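Local coordinates for periplasmic solute binding protein (Pectobacterium atrosepticum, PDB 4RY1) that probably captures a sugar in the periplasm and hands it to an ABC-type importer, as a member of the bacterial solute-binding protein 1 family, at residues Gln201-Phe206 against Lys393-Phe398; Asp128-Ala133 against Gln150-Ser155; Lys191-Ala196 against Ile405-Ile410; Gly78-Asn83 against Phe290-Asn295; Leu91-Pro96 against Asn328-Lys333. All blocks are in the same frame, centred on the assembly; numbering follows the deposited sequence.

Interaction 1. Residues Gln201-Phe206 against Lys393-Phe398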
# COMPACT_ATOMS: atom_id res chain seq x y z
N GLN A 201 -6.22 15.85 19.22
CA GLN A 201 -5.37 15.34 18.13
C GLN A 201 -6.15 14.91 16.88
O GLN A 201 -5.70 15.12 15.76
CB GLN A 201 -4.49 14.22 18.66
CG GLN A 201 -3.39 14.77 19.55
CD GLN A 201 -2.60 13.69 20.26
OE1 GLN A 201 -3.16 12.69 20.71
NE2 GLN A 201 -1.30 13.91 20.39
N VAL A 202 -7.32 14.33 17.09
CA VAL A 202 -8.24 14.00 15.97
C VAL A 202 -8.67 15.30 15.28
O VAL A 202 -8.72 15.38 14.06
CB VAL A 202 -9.44 13.16 16.42
CG1 VAL A 202 -10.36 12.90 15.25
CG2 VAL A 202 -8.95 11.84 17.01
N ARG A 203 -8.98 16.33 16.05
CA ARG A 203 -9.23 17.66 15.44
C ARG A 203 -8.09 18.21 14.59
O ARG A 203 -8.30 18.79 13.53
CB ARG A 203 -9.56 18.68 16.50
CG ARG A 203 -10.95 18.49 17.00
CD ARG A 203 -11.17 19.31 18.26
NE ARG A 203 -12.50 19.05 18.80
CZ ARG A 203 -13.07 19.78 19.74
NH1 ARG A 203 -12.44 20.82 20.28
NH2 ARG A 203 -14.29 19.47 20.16
N GLU A 204 -6.88 18.05 15.11
CA GLU A 204 -5.66 18.46 14.45
C GLU A 204 -5.48 17.68 13.14
O GLU A 204 -5.04 18.24 12.14
CB GLU A 204 -4.46 18.26 15.38
CG GLU A 204 -3.13 18.68 14.79
CD GLU A 204 -2.00 18.67 15.80
OE1 GLU A 204 -2.20 18.14 16.92
OE2 GLU A 204 -0.89 19.13 15.45
N LEU A 205 -5.87 16.41 13.15
CA LEU A 205 -5.78 15.54 11.97
C LEU A 205 -6.72 16.04 10.88
O LEU A 205 -6.31 16.20 9.71
CB LEU A 205 -6.11 14.08 12.34
CG LEU A 205 -6.20 13.10 11.16
CD1 LEU A 205 -4.84 12.87 10.52
CD2 LEU A 205 -6.83 11.81 11.65
N PHE A 206 -7.97 16.29 11.25
CA PHE A 206 -8.92 16.90 10.31
C PHE A 206 -8.50 18.30 9.89
O PHE A 206 -8.67 18.70 8.73
CB PHE A 206 -10.35 16.85 10.82
CG PHE A 206 -10.99 15.51 10.66
CD1 PHE A 206 -11.61 15.14 9.46
CD2 PHE A 206 -10.91 14.57 11.67
CE1 PHE A 206 -12.17 13.88 9.32
CE2 PHE A 206 -11.46 13.31 11.53
CZ PHE A 206 -12.10 12.96 10.36
N LYS A 393 -16.97 19.16 15.05
CA LYS A 393 -18.04 18.22 15.13
C LYS A 393 -17.74 16.96 14.28
O LYS A 393 -17.95 15.84 14.73
CB LYS A 393 -19.32 18.91 14.73
CG LYS A 393 -20.43 17.94 14.48
CD LYS A 393 -20.91 17.32 15.77
CE LYS A 393 -22.41 17.20 15.70
NZ LYS A 393 -22.81 15.99 14.92
N VAL A 394 -17.25 17.18 13.06
CA VAL A 394 -16.93 16.08 12.14
C VAL A 394 -15.85 15.19 12.76
O VAL A 394 -15.96 13.96 12.79
CB VAL A 394 -16.51 16.63 10.76
CG1 VAL A 394 -15.91 15.54 9.85
CG2 VAL A 394 -17.71 17.27 10.08
N ALA A 395 -14.84 15.84 13.31
CA ALA A 395 -13.74 15.14 13.98
C ALA A 395 -14.20 14.34 15.20
O ALA A 395 -13.92 13.15 15.32
CB ALA A 395 -12.67 16.13 14.38
N ASP A 396 -14.91 14.99 16.11
CA ASP A 396 -15.40 14.30 17.29
C ASP A 396 -16.31 13.10 16.90
O ASP A 396 -16.27 12.05 17.54
CB ASP A 396 -16.19 15.24 18.20
CG ASP A 396 -15.36 16.40 18.76
OD1 ASP A 396 -14.13 16.48 18.57
OD2 ASP A 396 -15.98 17.27 19.42
N ASP A 397 -17.13 13.28 15.87
CA ASP A 397 -18.00 12.20 15.38
C ASP A 397 -17.19 11.08 14.75
O ASP A 397 -17.52 9.90 14.89
CB ASP A 397 -19.04 12.70 14.38
CG ASP A 397 -20.11 13.58 15.02
OD1 ASP A 397 -20.06 13.83 16.25
OD2 ASP A 397 -21.01 14.01 14.28
N PHE A 398 -16.12 11.45 14.05
CA PHE A 398 -15.21 10.44 13.51
C PHE A 398 -14.63 9.62 14.67
O PHE A 398 -14.62 8.39 14.63
CB PHE A 398 -14.09 11.04 12.65
CG PHE A 398 -13.02 10.05 12.28
CD1 PHE A 398 -13.21 9.18 11.20
CD2 PHE A 398 -11.86 9.95 13.02
CE1 PHE A 398 -12.24 8.23 10.88
CE2 PHE A 398 -10.90 9.02 12.71
CZ PHE A 398 -11.08 8.16 11.63
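Phe206 reaches out from helix 199-214 and lays its ring across Ala395 of helix 391-409, with Val394 and Phe398 of the same helix beside it. Its CB is set with CG anti to the carbonyl carbon (chi1 -78°), which sends the ring toward the other helix. CG and CD2 come first over Ala395, CD2 lying 3.6 Å from Ala395 CB, while the Ala395 backbone N sits over one ring face. CE1 touches Val394 CG1, and CE2 and CZ run on to Phe398, where Phe206 CZ stands 3.6 Å from Phe398 CB. The two rings form an offset edge-to-face pair, the edge of Phe206 turned to the face of Phe398, with centroids 5.4 Å apart and planes at 68°. This is helix-helix packing in the helical part of a periplasmic binding protein: the axes of the two segments come within 8.7 Å of each other and run at 122°, with Arg203 and Ala395 at the closest backbone approach. One turn back from Phe206, Val202 CG1 fits against the Ala395 carbonyl O and lies 4.0 Å from Phe398 CD2, at the edge of that ring. At the more exposed margin Arg203 extends from CG to NE and grips Asp396 side-on: NE bonds to OD1, and Arg203 NH2 reaches Asp396 OD2 at 2.9 Å on its syn lone pair. Guanidinium and carboxylate are nearly coplanar, so the two bonds fix the rotation of both groups. Helix 371-385 adds Trp377, Ser380 and Leu381 around the Phe206 ring.

Interaction 2. Residues Asp128-Ala133 against Gln150-Ser155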
# COMPACT_ATOMS: atom_id res chain seq x y z
N ASP A 128 8.41 22.11 -12.10
CA ASP A 128 9.35 23.01 -12.82
C ASP A 128 8.58 24.18 -13.48
O ASP A 128 9.01 25.34 -13.38
CB ASP A 128 10.17 22.25 -13.87
CG ASP A 128 11.28 21.39 -13.26
OD1 ASP A 128 11.54 21.51 -12.05
OD2 ASP A 128 11.88 20.60 -14.02
N ASN A 129 7.45 23.89 -14.11
CA ASN A 129 6.60 24.94 -14.70
C ASN A 129 6.03 25.92 -13.65
O ASN A 129 5.92 27.12 -13.91
CB ASN A 129 5.47 24.34 -15.55
CG ASN A 129 5.96 23.66 -16.82
OD1 ASN A 129 7.12 23.83 -17.24
ND2 ASN A 129 5.08 22.92 -17.46
N ALA A 130 5.67 25.40 -12.49
CA ALA A 130 5.26 26.25 -11.34
C ALA A 130 6.41 27.05 -10.72
O ALA A 130 6.16 28.02 -10.01
CB ALA A 130 4.61 25.40 -10.26
N GLY A 131 7.64 26.61 -10.94
CA GLY A 131 8.84 27.21 -10.31
C GLY A 131 9.05 26.89 -8.84
O GLY A 131 9.67 27.67 -8.10
N VAL A 132 8.53 25.74 -8.41
CA VAL A 132 8.60 25.32 -7.03
C VAL A 132 9.46 24.07 -6.92
O VAL A 132 9.31 23.11 -7.68
CB VAL A 132 7.19 25.05 -6.45
CG1 VAL A 132 7.26 24.70 -4.97
CG2 VAL A 132 6.30 26.28 -6.64
N ALA A 133 10.39 24.11 -5.98
CA ALA A 133 11.19 22.95 -5.63
C ALA A 133 10.36 21.94 -4.85
O ALA A 133 9.45 22.30 -4.12
CB ALA A 133 12.40 23.39 -4.81
N GLN A 150 -1.69 30.21 -8.59
CA GLN A 150 -1.47 31.53 -9.19
C GLN A 150 -0.72 31.41 -10.51
O GLN A 150 -1.04 32.06 -11.51
CB GLN A 150 -0.70 32.45 -8.23
CG GLN A 150 -0.35 33.83 -8.82
CD GLN A 150 -1.57 34.65 -9.22
OE1 GLN A 150 -2.63 34.56 -8.60
NE2 GLN A 150 -1.41 35.47 -10.25
N LYS A 151 0.29 30.56 -10.52
CA LYS A 151 1.21 30.48 -11.65
C LYS A 151 0.68 29.62 -12.81
O LYS A 151 0.84 29.97 -13.98
CB LYS A 151 2.58 29.98 -11.20
CG LYS A 151 3.59 29.94 -12.34
CD LYS A 151 4.90 30.61 -11.98
CE LYS A 151 5.76 30.77 -13.22
NZ LYS A 151 7.21 30.75 -12.90
N LEU A 152 0.05 28.51 -12.47
CA LEU A 152 -0.36 27.55 -13.49
C LEU A 152 -1.87 27.54 -13.71
O LEU A 152 -2.35 27.19 -14.80
CB LEU A 152 0.12 26.15 -13.11
CG LEU A 152 1.64 25.96 -13.11
CD1 LEU A 152 1.95 24.48 -12.94
CD2 LEU A 152 2.31 26.49 -14.37
N GLY A 153 -2.60 27.91 -12.67
CA GLY A 153 -4.04 27.97 -12.74
C GLY A 153 -4.69 27.04 -11.73
O GLY A 153 -4.08 26.13 -11.20
N ASP A 154 -5.98 27.28 -11.51
CA ASP A 154 -6.79 26.54 -10.55
C ASP A 154 -6.86 25.01 -10.80
O ASP A 154 -7.17 24.25 -9.90
CB ASP A 154 -8.19 27.15 -10.54
CG ASP A 154 -9.00 26.71 -9.36
OD1 ASP A 154 -8.45 26.75 -8.23
OD2 ASP A 154 -10.15 26.38 -9.55
N SER A 155 -6.58 24.58 -12.03
CA SER A 155 -6.58 23.13 -12.36
C SER A 155 -5.38 22.36 -11.81
O SER A 155 -5.41 21.14 -11.75
CB SER A 155 -6.61 22.91 -13.87
OG SER A 155 -7.87 23.23 -14.41
O HOH W 1 8.80 28.47 -14.15
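Leu152 and Lys151, near the C-terminal end of helix 138-152, rest against the C-terminal end of helix 124-130, which finishes in a Schellman motif at Gly131. The contact joins the ends of two successive helices and is small, only partly buried. In the first shell, the two methyls of Leu152 divide the work: CD1 lies 3.9 Å from Ala130 CB, and CD2 settles 3.7 Å from the carbonyl O of Asn129 and also touches the Asn129 CB. Leu152 CG is anti to its carbonyl carbon (chi1 -66°), which carries both branches across to the neighbouring helix. Lys151 passes alongside the last carbonyls of helix 124-130, its CD 3.5 Å from Ala130 O and its CE 3.7 Å from Asn129 O.

What positions these groups lies one step further out. The positive phi of Gly131 turns the chain out of the helix, and its N bonds back to Asp128 O at 3.1 Å. Gly153 likewise leaves helix 138-152 with positive phi, just after Leu152. Phe148 packs on Ala130 and Thr126 on Leu152, tying each to the other helix. The Lys151 ammonium lies near the carboxyl end of helix 124-130, where carbonyl oxygens gather, a setting that would probably suit its positive charge. The link is through water: Lys151 NZ donates to a water at 3.0 Å, and that water donates to Asn129 O at 3.2 Å.

Interaction 3. Residues Lys191-Ala196 against Ile405-Ile410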
# COMPACT_ATOMS: atom_id res chain seq x y z
N LYS A 191 -4.29 -2.24 22.24
CA LYS A 191 -4.61 -2.69 23.61
C LYS A 191 -5.97 -2.14 24.10
O LYS A 191 -6.80 -2.86 24.68
CB LYS A 191 -3.52 -2.25 24.59
CG LYS A 191 -2.17 -2.92 24.36
CD LYS A 191 -1.02 -2.00 24.79
CE LYS A 191 0.28 -2.76 25.04
NZ LYS A 191 0.54 -3.04 26.48
N LYS A 192 -6.18 -0.85 23.86
CA LYS A 192 -7.43 -0.17 24.26
C LYS A 192 -8.57 -0.35 23.26
O LYS A 192 -9.70 0.06 23.53
CB LYS A 192 -7.19 1.32 24.49
CG LYS A 192 -6.22 1.67 25.61
CD LYS A 192 -6.42 3.13 26.00
CE LYS A 192 -5.24 3.80 26.70
NZ LYS A 192 -4.22 2.89 27.31
N GLN A 193 -8.26 -0.95 22.11
CA GLN A 193 -9.21 -1.16 21.00
C GLN A 193 -9.83 0.15 20.58
O GLN A 193 -11.04 0.26 20.39
CB GLN A 193 -10.27 -2.18 21.38
CG GLN A 193 -9.59 -3.47 21.79
CD GLN A 193 -10.50 -4.59 22.21
OE1 GLN A 193 -11.72 -4.46 22.31
NE2 GLN A 193 -9.88 -5.74 22.48
N SER A 194 -8.96 1.14 20.40
CA SER A 194 -9.38 2.53 20.25
C SER A 194 -8.40 3.37 19.45
O SER A 194 -7.25 2.98 19.22
CB SER A 194 -9.57 3.19 21.64
OG SER A 194 -10.58 2.55 22.40
N ILE A 195 -8.90 4.52 19.03
CA ILE A 195 -8.05 5.56 18.49
C ILE A 195 -7.13 6.06 19.63
O ILE A 195 -7.56 6.29 20.76
CB ILE A 195 -8.91 6.72 17.90
CG1 ILE A 195 -9.68 6.27 16.65
CG2 ILE A 195 -8.05 7.94 17.58
CD1 ILE A 195 -8.82 5.95 15.44
N ALA A 196 -5.84 6.16 19.32
CA ALA A 196 -4.82 6.61 20.28
C ALA A 196 -4.75 8.14 20.41
O ALA A 196 -4.31 8.68 21.44
CB ALA A 196 -3.45 6.07 19.89
N ILE A 405 -16.12 1.06 15.63
CA ILE A 405 -15.61 0.13 14.62
C ILE A 405 -14.47 -0.72 15.19
O ILE A 405 -14.45 -1.94 15.03
CB ILE A 405 -15.11 0.87 13.36
CG1 ILE A 405 -16.30 1.45 12.59
CG2 ILE A 405 -14.30 -0.06 12.45
CD1 ILE A 405 -15.95 2.59 11.66
N LEU A 406 -13.54 -0.06 15.86
CA LEU A 406 -12.36 -0.74 16.42
C LEU A 406 -12.69 -1.73 17.53
O LEU A 406 -12.03 -2.75 17.67
CB LEU A 406 -11.31 0.28 16.87
CG LEU A 406 -10.68 1.11 15.73
CD1 LEU A 406 -9.72 2.12 16.32
CD2 LEU A 406 -9.94 0.30 14.68
N LYS A 407 -13.72 -1.45 18.31
CA LYS A 407 -14.12 -2.41 19.34
C LYS A 407 -14.65 -3.71 18.73
O LYS A 407 -14.55 -4.78 19.32
CB LYS A 407 -15.14 -1.78 20.27
CG LYS A 407 -14.43 -1.04 21.39
CD LYS A 407 -14.13 -2.01 22.53
CE LYS A 407 -13.03 -1.56 23.47
NZ LYS A 407 -12.63 -2.67 24.38
N ARG A 408 -15.21 -3.60 17.54
CA ARG A 408 -15.63 -4.76 16.75
C ARG A 408 -14.45 -5.46 16.08
O ARG A 408 -14.35 -6.69 16.10
CB ARG A 408 -16.67 -4.35 15.70
CG ARG A 408 -18.10 -4.65 16.12
CD ARG A 408 -19.09 -4.43 15.00
NE ARG A 408 -19.10 -3.06 14.49
CZ ARG A 408 -18.62 -2.68 13.31
NH1 ARG A 408 -18.05 -3.56 12.49
NH2 ARG A 408 -18.69 -1.40 12.95
N ALA A 409 -13.57 -4.66 15.48
CA ALA A 409 -12.49 -5.17 14.64
C ALA A 409 -11.31 -5.74 15.42
O ALA A 409 -10.68 -6.72 15.01
CB ALA A 409 -11.99 -4.06 13.72
N ILE A 410 -10.98 -5.09 16.52
CA ILE A 410 -9.82 -5.48 17.33
C ILE A 410 -10.20 -6.32 18.53
O ILE A 410 -11.06 -5.91 19.33
CB ILE A 410 -9.10 -4.27 17.92
CG1 ILE A 410 -8.79 -3.26 16.81
CG2 ILE A 410 -7.86 -4.72 18.70
CD1 ILE A 410 -8.00 -2.05 17.26
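Gln193 and Lys407 mark the closest backbone approach, CA to CA 5.3 Å, where the turn of a two-stranded antiparallel hairpin meets the last turns of the C-terminal helix 391-409. Gln193 and Ser194 both face Asp189, which makes a G1 beta bulge, and Gln193 has the left-handed helical conformation usual at the first position of such a bulge. Its side chain is extended beyond CG and runs antiparallel to the Ile410 side chain, Gln193 CG lying 3.8 Å from Ile410 CG2. Lys407 crosses the Gln193 side chain at about a right angle: bent at chi2 (-87°), the lysine lays CE 3.5 Å from Gln193 CB and then bonds through NZ to the amide oxygen. Leu406 packs against the backbone of the turn, its CB 3.5 Å from the backbone O of Gln193; its CD1 lies against the Ser194-Ile195 peptide bond and meets Ile195 CD1 at 4.0 Å. Ile188 and Phe367 pack on both Leu406 and Ile410. Ile195 N is hydrogen-bonded to Asn403 OD1 of helix 391-409. The Lys407 NZ to Gln193 OE1 bond is 2.9 Å long and arrives 55° above the amide carbonyl plane.

Interaction 4. Residues Gly78-Asn83 against Phe290-Asn295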
# COMPACT_ATOMS: atom_id res chain seq x y z
N GLY A 78 -7.09 -18.68 10.78
CA GLY A 78 -5.70 -18.62 10.38
C GLY A 78 -5.41 -19.44 9.14
O GLY A 78 -6.24 -20.19 8.63
N PHE A 79 -4.20 -19.24 8.67
CA PHE A 79 -3.68 -19.94 7.53
C PHE A 79 -2.75 -21.07 7.97
O PHE A 79 -2.42 -21.23 9.17
CB PHE A 79 -3.00 -18.93 6.59
CG PHE A 79 -3.96 -17.94 6.00
CD1 PHE A 79 -4.96 -18.34 5.12
CD2 PHE A 79 -3.92 -16.60 6.37
CE1 PHE A 79 -5.87 -17.44 4.59
CE2 PHE A 79 -4.83 -15.70 5.82
CZ PHE A 79 -5.79 -16.11 4.93
N TYR A 80 -2.31 -21.87 7.00
CA TYR A 80 -1.30 -22.87 7.28
C TYR A 80 -0.03 -22.19 7.82
O TYR A 80 0.45 -21.21 7.23
CB TYR A 80 -1.02 -23.67 6.03
CG TYR A 80 0.03 -24.74 6.17
CD1 TYR A 80 -0.33 -26.05 6.48
CD2 TYR A 80 1.38 -24.48 5.92
CE1 TYR A 80 0.62 -27.06 6.57
CE2 TYR A 80 2.33 -25.47 6.03
CZ TYR A 80 1.94 -26.76 6.35
OH TYR A 80 2.93 -27.72 6.41
N ASP A 81 0.50 -22.73 8.90
CA ASP A 81 1.68 -22.15 9.54
C ASP A 81 2.94 -22.41 8.70
O ASP A 81 3.48 -23.52 8.65
CB ASP A 81 1.85 -22.74 10.93
CG ASP A 81 3.04 -22.21 11.68
OD1 ASP A 81 3.75 -21.30 11.20
OD2 ASP A 81 3.26 -22.74 12.80
N LEU A 82 3.42 -21.34 8.06
CA LEU A 82 4.57 -21.47 7.14
C LEU A 82 5.88 -21.86 7.81
O LEU A 82 6.79 -22.34 7.14
CB LEU A 82 4.78 -20.19 6.35
CG LEU A 82 3.62 -19.75 5.46
CD1 LEU A 82 4.03 -18.50 4.70
CD2 LEU A 82 3.18 -20.80 4.47
N ASN A 83 5.97 -21.71 9.14
CA ASN A 83 7.14 -22.24 9.85
C ASN A 83 7.27 -23.75 9.67
O ASN A 83 8.37 -24.28 9.78
CB ASN A 83 7.15 -21.88 11.35
CG ASN A 83 7.22 -20.38 11.61
OD1 ASN A 83 6.53 -19.84 12.51
ND2 ASN A 83 8.07 -19.71 10.88
N PHE A 290 2.04 -14.20 0.27
CA PHE A 290 1.45 -15.46 -0.14
C PHE A 290 1.19 -16.30 1.10
O PHE A 290 2.09 -16.50 1.93
CB PHE A 290 2.35 -16.26 -1.09
CG PHE A 290 2.31 -15.80 -2.52
CD1 PHE A 290 1.12 -15.67 -3.23
CD2 PHE A 290 3.50 -15.55 -3.21
CE1 PHE A 290 1.10 -15.25 -4.56
CE2 PHE A 290 3.48 -15.15 -4.52
CZ PHE A 290 2.30 -14.98 -5.20
N ALA A 291 -0.05 -16.79 1.20
CA ALA A 291 -0.50 -17.67 2.29
C ALA A 291 -0.93 -19.01 1.71
O ALA A 291 -1.38 -19.08 0.58
CB ALA A 291 -1.67 -17.03 3.02
N ILE A 292 -0.77 -20.05 2.51
CA ILE A 292 -1.24 -21.41 2.19
C ILE A 292 -2.54 -21.70 2.97
O ILE A 292 -2.64 -21.38 4.14
CB ILE A 292 -0.17 -22.46 2.51
CG1 ILE A 292 1.08 -22.22 1.65
CG2 ILE A 292 -0.70 -23.88 2.30
CD1 ILE A 292 2.26 -23.14 1.96
N SER A 293 -3.49 -22.32 2.28
CA SER A 293 -4.77 -22.69 2.88
C SER A 293 -4.56 -23.58 4.08
O SER A 293 -3.77 -24.51 4.02
CB SER A 293 -5.64 -23.46 1.89
OG SER A 293 -6.75 -24.04 2.57
N LYS A 294 -5.30 -23.29 5.15
CA LYS A 294 -5.15 -23.99 6.42
C LYS A 294 -5.28 -25.48 6.18
O LYS A 294 -4.52 -26.27 6.77
CB LYS A 294 -6.15 -23.51 7.49
CG LYS A 294 -5.73 -23.89 8.92
CD LYS A 294 -6.74 -23.52 9.99
CE LYS A 294 -6.14 -23.61 11.41
NZ LYS A 294 -7.11 -23.20 12.47
N ASN A 295 -6.23 -25.87 5.33
CA ASN A 295 -6.49 -27.29 5.08
C ASN A 295 -6.13 -27.78 3.68
O ASN A 295 -6.69 -28.75 3.19
CB ASN A 295 -7.96 -27.59 5.39
CG ASN A 295 -8.39 -27.06 6.75
OD1 ASN A 295 -9.25 -26.19 6.85
ND2 ASN A 295 -7.76 -27.56 7.80
O HOH W 2 0.22 -19.38 5.13
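The end of strand 284-292, in the mixed central sheet of the binding-protein fold, is covered here by the loop that joins helix 69-74 to helix 86-89. One direct backbone bond ties them: Tyr80 N donates to Ile292 O at 2.9 Å, N-H...O 156°. A water makes a second bridge between the same two residues, accepting from Ile292 N and donating to Tyr80 O. Phe79 turns its ring over the strand, and Ala291 CB lies above one face, 4.0 Å from the centroid and 17° off the normal, a CH-pi contact; strand 61-64 lends Met62 and Ile64 to the same ring. The Tyr80 and Ile292 side chains run alongside each other in the same direction, Tyr80 CB 3.7 Å from Ile292 CG2. The other branch of Ile292, through CG1, carries CD1 to Leu82 CD2 at 3.6 Å. Asp81 OD1 accepts from Asn83 N, an Asx turn, and also from Leu108 N, so the loop is held to strand 107-123. At the exposed side the extended Lys294 chain runs over Gly78, its NZ bonded to Asp77 O, and Lys294 CB lies 3.5 Å from Gly78 O.

Interaction 5. Residues Leu91-Pro96 against Asn328-Lys333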
# COMPACT_ATOMS: atom_id res chain seq x y z
N LEU A 91 13.15 -19.76 4.69
CA LEU A 91 12.76 -18.60 5.49
C LEU A 91 13.96 -17.78 5.99
O LEU A 91 13.85 -16.57 6.15
CB LEU A 91 11.85 -19.00 6.65
CG LEU A 91 10.46 -19.51 6.24
CD1 LEU A 91 9.62 -19.81 7.46
CD2 LEU A 91 9.71 -18.52 5.34
N GLY A 92 15.10 -18.45 6.19
CA GLY A 92 16.35 -17.79 6.61
C GLY A 92 16.90 -16.77 5.63
O GLY A 92 17.71 -15.94 6.00
N ASP A 93 16.44 -16.83 4.38
CA ASP A 93 16.83 -15.82 3.37
C ASP A 93 16.14 -14.47 3.53
O ASP A 93 16.63 -13.46 3.01
CB ASP A 93 16.53 -16.29 1.95
CG ASP A 93 17.42 -17.42 1.49
OD1 ASP A 93 18.50 -17.66 2.08
OD2 ASP A 93 17.03 -18.08 0.50
N PHE A 94 14.99 -14.47 4.20
CA PHE A 94 14.13 -13.29 4.28
C PHE A 94 14.47 -12.44 5.49
O PHE A 94 14.87 -12.96 6.53
CB PHE A 94 12.65 -13.68 4.28
CG PHE A 94 12.21 -14.28 2.98
CD1 PHE A 94 12.40 -15.62 2.74
CD2 PHE A 94 11.63 -13.50 1.99
CE1 PHE A 94 12.03 -16.19 1.55
CE2 PHE A 94 11.26 -14.08 0.78
CZ PHE A 94 11.44 -15.42 0.57
N PRO A 95 14.31 -11.13 5.37
CA PRO A 95 14.65 -10.29 6.50
C PRO A 95 13.78 -10.65 7.71
O PRO A 95 12.57 -10.78 7.57
CB PRO A 95 14.34 -8.88 6.00
CG PRO A 95 14.44 -8.99 4.51
CD PRO A 95 13.91 -10.34 4.19
N PRO A 96 14.39 -10.87 8.88
CA PRO A 96 13.57 -11.23 10.04
C PRO A 96 12.44 -10.26 10.33
O PRO A 96 11.35 -10.68 10.73
CB PRO A 96 14.58 -11.22 11.19
CG PRO A 96 15.87 -11.56 10.55
CD PRO A 96 15.84 -10.99 9.16
N ASN A 328 13.17 -11.12 -0.81
CA ASN A 328 14.41 -11.91 -0.69
C ASN A 328 15.57 -11.10 -1.27
O ASN A 328 15.55 -10.80 -2.46
CB ASN A 328 14.27 -13.21 -1.48
CG ASN A 328 15.46 -14.13 -1.29
OD1 ASN A 328 16.55 -13.68 -0.91
ND2 ASN A 328 15.26 -15.43 -1.48
N PRO A 329 16.58 -10.73 -0.45
CA PRO A 329 17.66 -9.91 -1.01
C PRO A 329 18.41 -10.59 -2.16
O PRO A 329 18.93 -9.90 -3.02
CB PRO A 329 18.61 -9.66 0.18
CG PRO A 329 18.25 -10.67 1.20
CD PRO A 329 16.81 -11.05 0.97
N LYS A 330 18.47 -11.92 -2.19
CA LYS A 330 19.14 -12.62 -3.29
C LYS A 330 18.38 -12.42 -4.59
O LYS A 330 18.97 -12.37 -5.67
CB LYS A 330 19.28 -14.11 -3.00
CG LYS A 330 20.15 -14.38 -1.78
CD LYS A 330 20.23 -15.87 -1.53
CE LYS A 330 21.31 -16.18 -0.51
NZ LYS A 330 21.24 -17.62 -0.16
N ALA A 331 17.06 -12.33 -4.49
CA ALA A 331 16.22 -12.07 -5.65
C ALA A 331 16.44 -10.65 -6.15
O ALA A 331 16.59 -10.45 -7.38
CB ALA A 331 14.75 -12.32 -5.32
N GLN A 332 16.54 -9.69 -5.24
CA GLN A 332 16.89 -8.33 -5.66
C GLN A 332 18.24 -8.32 -6.35
O GLN A 332 18.38 -7.64 -7.36
CB GLN A 332 16.95 -7.32 -4.52
CG GLN A 332 15.59 -6.92 -4.03
CD GLN A 332 15.65 -5.80 -3.01
OE1 GLN A 332 16.44 -4.85 -3.11
NE2 GLN A 332 14.77 -5.88 -2.03
N LYS A 333 19.23 -9.02 -5.80
CA LYS A 333 20.58 -8.99 -6.38
C LYS A 333 20.53 -9.52 -7.80
O LYS A 333 21.15 -8.94 -8.71
CB LYS A 333 21.58 -9.77 -5.51
CG LYS A 333 22.96 -9.94 -6.11
CD LYS A 333 23.86 -8.72 -6.20
CE LYS A 333 25.35 -9.13 -6.33
NZ LYS A 333 25.69 -10.24 -7.29
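Asp93, the last residue of a 3-10 turn between helix 86-89 and helix 96-100, and Phe94 just after it meet the capped N-terminus of helix 329-337, where Asn328 is the N-cap. The polar part of the contact centres on Asp93. Its carboxylate forms a long salt bridge with Lys330, Asp93 OD1 standing 3.5 Å from Lys330 NZ. The Lys330 chain is extended beyond CG, which carries the ammonium out to that carboxylate. Asp93 CB rests against the Asn328 amide, 3.8 Å from Asn328 ND2, with carboxylate and amide planes 38° apart; that ND2 itself is bonded to Ser311 OG, which helps fix the turn of the amide. Set apart from these is a contact of a proline ring carbon with a carbonyl oxygen: Pro329 CD comes within 3.2 Å of the Asp93 backbone O.

The apolar part follows from Phe94 and the prolines. Phe94 CE2 lies 3.9 Å from Asn328 CB; Leu111 of strand 107-123 and Leu99 of helix 96-100 also pack on this buried ring. Pro95 CD meets Pro329 CD loosely at 4.4 Å.

The cap itself completes the account. Asn328 CG is anti to the backbone N (chi1 -175°), a placing that brings the amide oxygen back over the first turn. There Asn328 OD1 accepts from Lys330 N at 2.9 Å, the donor 44° above the amide carbonyl plane.

In the fold
From the N terminus, the chain first lays down 78-83 and 91-96, neighbours that pack together through Leu82 and Leu91. Interaction 4 closes the first long loop when strand 284-292 returns, and interaction 5 closes the next at helix 329-337, so the two cross. Interaction 2 closes a short, mostly helical span of 16 residues, nested inside both, its centre about 51 Å from that of interaction 4. Interactions 3 and 1 open at 191-196 and 201-206 and close on helix 391-409, interaction 1 nested inside interaction 3 and touching it through Val202 and Ile195. Both cross interactions 4 and 5 along the chain; together they tie the C-terminal helix to the hairpin and helix 199-214.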